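Side-chain contact in alpha-amylase (Eubacterium rectale DSM 17629, PDB 6AZ5), which probably binds starch-type alpha-glucans through this family CBM41 carbohydrate-binding module, helping a surface-attached amylase of a gut bacterium hold its substrate: residues F5-Y10 and V23-W28. Sequence-based numbering, arbitrary orientation.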
loop_
_atom_site.group_PDB
_atom_site.type_symbol
_atom_site.label_atom_id
_atom_site.label_comp_id
_atom_site.label_asym_id
_atom_site.label_seq_id
_atom_site.Cartn_x
_atom_site.Cartn_y
_atom_site.Cartn_z
ATOM N N PHE A 5 -1.058 10.530 2.548
ATOM C CA PHE A 5 0.215 9.837 2.458
ATOM C C PHE A 5 0.263 8.984 1.197
ATOM O O PHE A 5 -0.763 8.666 0.609
ATOM C CB PHE A 5 0.467 8.973 3.698
ATOM C CG PHE A 5 -0.576 7.915 3.937
ATOM C CD1 PHE A 5 -1.706 8.191 4.694
ATOM C CD2 PHE A 5 -0.414 6.634 3.427
ATOM C CE1 PHE A 5 -2.664 7.216 4.926
ATOM C CE2 PHE A 5 -1.370 5.654 3.652
ATOM C CZ PHE A 5 -2.495 5.946 4.403
ATOM N N THR A 6 1.473 8.640 0.784
ATOM C CA THR A 6 1.681 7.770 -0.356
ATOM C C THR A 6 2.051 6.385 0.150
ATOM O O THR A 6 2.766 6.254 1.144
ATOM C CB THR A 6 2.794 8.311 -1.278
ATOM O OG1 THR A 6 2.447 9.628 -1.718
ATOM C CG2 THR A 6 2.983 7.416 -2.483
ATOM N N ILE A 7 1.556 5.349 -0.510
ATOM C CA ILE A 7 1.987 4.006 -0.167
ATOM C C ILE A 7 2.411 3.235 -1.414
ATOM O O ILE A 7 1.662 3.120 -2.390
ATOM C CB ILE A 7 0.890 3.241 0.625
ATOM C CG1 ILE A 7 1.272 1.773 0.785
ATOM C CG2 ILE A 7 -0.465 3.370 -0.039
ATOM C CD1 ILE A 7 0.542 1.098 1.931
ATOM N N TYR A 8 3.649 2.748 -1.375
ATOM C CA TYR A 8 4.213 1.916 -2.429
ATOM C C TYR A 8 4.057 0.445 -2.079
ATOM O O TYR A 8 4.188 0.069 -0.913
ATOM C CB TYR A 8 5.696 2.215 -2.639
ATOM C CG TYR A 8 6.036 3.638 -3.012
ATOM C CD1 TYR A 8 5.190 4.402 -3.797
ATOM C CD2 TYR A 8 7.226 4.213 -2.584
ATOM C CE1 TYR A 8 5.519 5.704 -4.144
ATOM C CE2 TYR A 8 7.561 5.510 -2.920
ATOM C CZ TYR A 8 6.702 6.253 -3.696
ATOM O OH TYR A 8 7.034 7.543 -4.031
ATOM N N TYR A 9 3.801 -0.386 -3.089
ATOM C CA TYR A 9 3.675 -1.829 -2.880
ATOM C C TYR A 9 4.480 -2.632 -3.895
ATOM O O TYR A 9 4.428 -2.377 -5.099
ATOM C CB TYR A 9 2.205 -2.252 -2.935
ATOM C CG TYR A 9 1.981 -3.748 -2.952
ATOM C CD1 TYR A 9 2.195 -4.519 -1.814
ATOM C CD2 TYR A 9 1.537 -4.392 -4.104
ATOM C CE1 TYR A 9 1.986 -5.892 -1.825
ATOM C CE2 TYR A 9 1.319 -5.763 -4.123
ATOM C CZ TYR A 9 1.547 -6.508 -2.981
ATOM O OH TYR A 9 1.334 -7.869 -2.997
ATOM N N TYR A 10 5.232 -3.606 -3.404
ATOM C CA TYR A 10 6.009 -4.447 -4.296
ATOM C C TYR A 10 5.665 -5.916 -4.110
ATOM O O TYR A 10 5.555 -6.411 -2.986
ATOM C CB TYR A 10 7.511 -4.237 -4.084
ATOM C CG TYR A 10 8.361 -5.163 -4.924
ATOM C CD1 TYR A 10 8.650 -4.861 -6.248
ATOM C CD2 TYR A 10 8.869 -6.345 -4.393
ATOM C CE1 TYR A 10 9.423 -5.712 -7.022
ATOM C CE2 TYR A 10 9.644 -7.202 -5.161
ATOM C CZ TYR A 10 9.916 -6.880 -6.471
ATOM O OH TYR A 10 10.685 -7.727 -7.237
ATOM N N VAL A 23 -4.799 -4.763 -8.732
ATOM C CA VAL A 23 -4.144 -4.828 -7.424
ATOM C C VAL A 23 -4.678 -3.723 -6.519
ATOM O O VAL A 23 -4.688 -2.552 -6.910
ATOM C CB VAL A 23 -2.614 -4.681 -7.543
ATOM C CG1 VAL A 23 -1.945 -4.929 -6.200
ATOM C CG2 VAL A 23 -2.065 -5.622 -8.597
ATOM N N ASP A 24 -5.140 -4.083 -5.326
ATOM C CA ASP A 24 -5.544 -3.063 -4.363
ATOM C C ASP A 24 -5.078 -3.374 -2.942
ATOM O O ASP A 24 -4.314 -4.315 -2.705
ATOM C CB ASP A 24 -7.073 -2.845 -4.385
ATOM C CG ASP A 24 -7.879 -4.076 -3.958
ATOM O OD1 ASP A 24 -7.408 -4.879 -3.125
ATOM O OD2 ASP A 24 -9.021 -4.229 -4.450
ATOM N N LEU A 25 -5.530 -2.541 -2.016
ATOM C CA LEU A 25 -5.334 -2.753 -0.596
ATOM C C LEU A 25 -6.698 -2.827 0.060
ATOM O O LEU A 25 -7.552 -1.980 -0.192
ATOM C CB LEU A 25 -4.524 -1.619 0.038
ATOM C CG LEU A 25 -3.138 -1.275 -0.488
ATOM C CD1 LEU A 25 -2.595 -0.058 0.262
ATOM C CD2 LEU A 25 -2.195 -2.477 -0.359
ATOM N N TRP A 26 -6.902 -3.838 0.893
ATOM C CA TRP A 26 -8.073 -3.874 1.751
ATOM C C TRP A 26 -7.687 -3.264 3.091
ATOM O O TRP A 26 -6.822 -3.787 3.786
ATOM C CB TRP A 26 -8.583 -5.300 1.929
ATOM C CG TRP A 26 -9.933 -5.358 2.546
ATOM C CD1 TRP A 26 -10.228 -5.553 3.862
ATOM C CD2 TRP A 26 -11.186 -5.207 1.869
ATOM N NE1 TRP A 26 -11.589 -5.541 4.047
ATOM C CE2 TRP A 26 -12.199 -5.332 2.836
ATOM C CE3 TRP A 26 -11.549 -4.983 0.535
ATOM C CZ2 TRP A 26 -13.552 -5.235 2.516
ATOM C CZ3 TRP A 26 -12.889 -4.894 0.219
ATOM C CH2 TRP A 26 -13.875 -5.018 1.205
ATOM N N MET A 27 -8.312 -2.151 3.453
ATOM C CA MET A 27 -7.874 -1.424 4.638
ATOM C C MET A 27 -9.002 -1.212 5.632
ATOM O O MET A 27 -10.173 -1.159 5.251
ATOM C CB MET A 27 -7.265 -0.081 4.229
ATOM C CG MET A 27 -6.268 -0.184 3.094
ATOM S SD MET A 27 -5.562 1.415 2.634
ATOM C CE MET A 27 -4.367 1.648 3.951
ATOM N N TRP A 28 -8.641 -1.111 6.909
ATOM C CA TRP A 28 -9.609 -0.852 7.970
ATOM C C TRP A 28 -8.991 -0.045 9.119
ATOM O O TRP A 28 -7.771 0.088 9.202
ATOM C CB TRP A 28 -10.194 -2.164 8.492
ATOM C CG TRP A 28 -9.203 -3.093 9.136
ATOM C CD1 TRP A 28 -8.955 -3.216 10.468
ATOM C CD2 TRP A 28 -8.349 -4.045 8.481
ATOM N NE1 TRP A 28 -8.000 -4.175 10.686
ATOM C CE2 TRP A 28 -7.613 -4.701 9.485
ATOM C CE3 TRP A 28 -8.135 -4.399 7.147
ATOM C CZ2 TRP A 28 -6.670 -5.687 9.197
ATOM C CZ3 TRP A 28 -7.206 -5.383 6.863
ATOM C CH2 TRP A 28 -6.480 -6.014 7.883
#
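Ile-7 and Leu-25 reach out from their strands and meet tip to tip in the middle of the module. The Leu-25 methyl CD1 does all the touching on its side: it sits 3.7 Å from Ile-7 CD1 and 4.0 Å from Ile-7 CG2, so one methyl lies against both branches of the isoleucine. Ile-7 manages this because its CG1 is anti to the backbone N (chi1 171°) and the chain stays extended to CD1. Leu-25 swings CG anti to its own carbonyl carbon instead, and from there CD1 points across to the isoleucine.

The second touch lies just ahead of the strand that carries Leu-25. Val-23 brings its CG1 methyl obliquely to the CD2 and CE2 atoms of the Tyr-9 ring, 4.0 Å from Tyr-9 CE2 and 4.1 Å from Tyr-9 CD2, and the two side chains cross at roughly a right angle. The backbones keep well apart, with the CA atoms of Tyr-9 and Leu-25 9.3 Å from each other. That spacing, with apolar side chains filling the gap, is what the interior of a beta-sandwich-like module looks like, as in other starch-binding CBMs. Strand 3-10 pairs with strands 49-58 and 99-103 on one side of this core, and strand 24-29 pairs with 35-44 and 66-72 on the other.

Neighbours add to the packing: Leu-69 and Leu-100 touch Ile-7, and Tyr-102 lies beside both Leu-25 and the Tyr-9 ring. While the Tyr-9 ring packs on Val-23, its hydroxyl is hydrogen-bonded to Asp-104 OD1 and Asn-11 ND2, which would limit how far the ring can tilt.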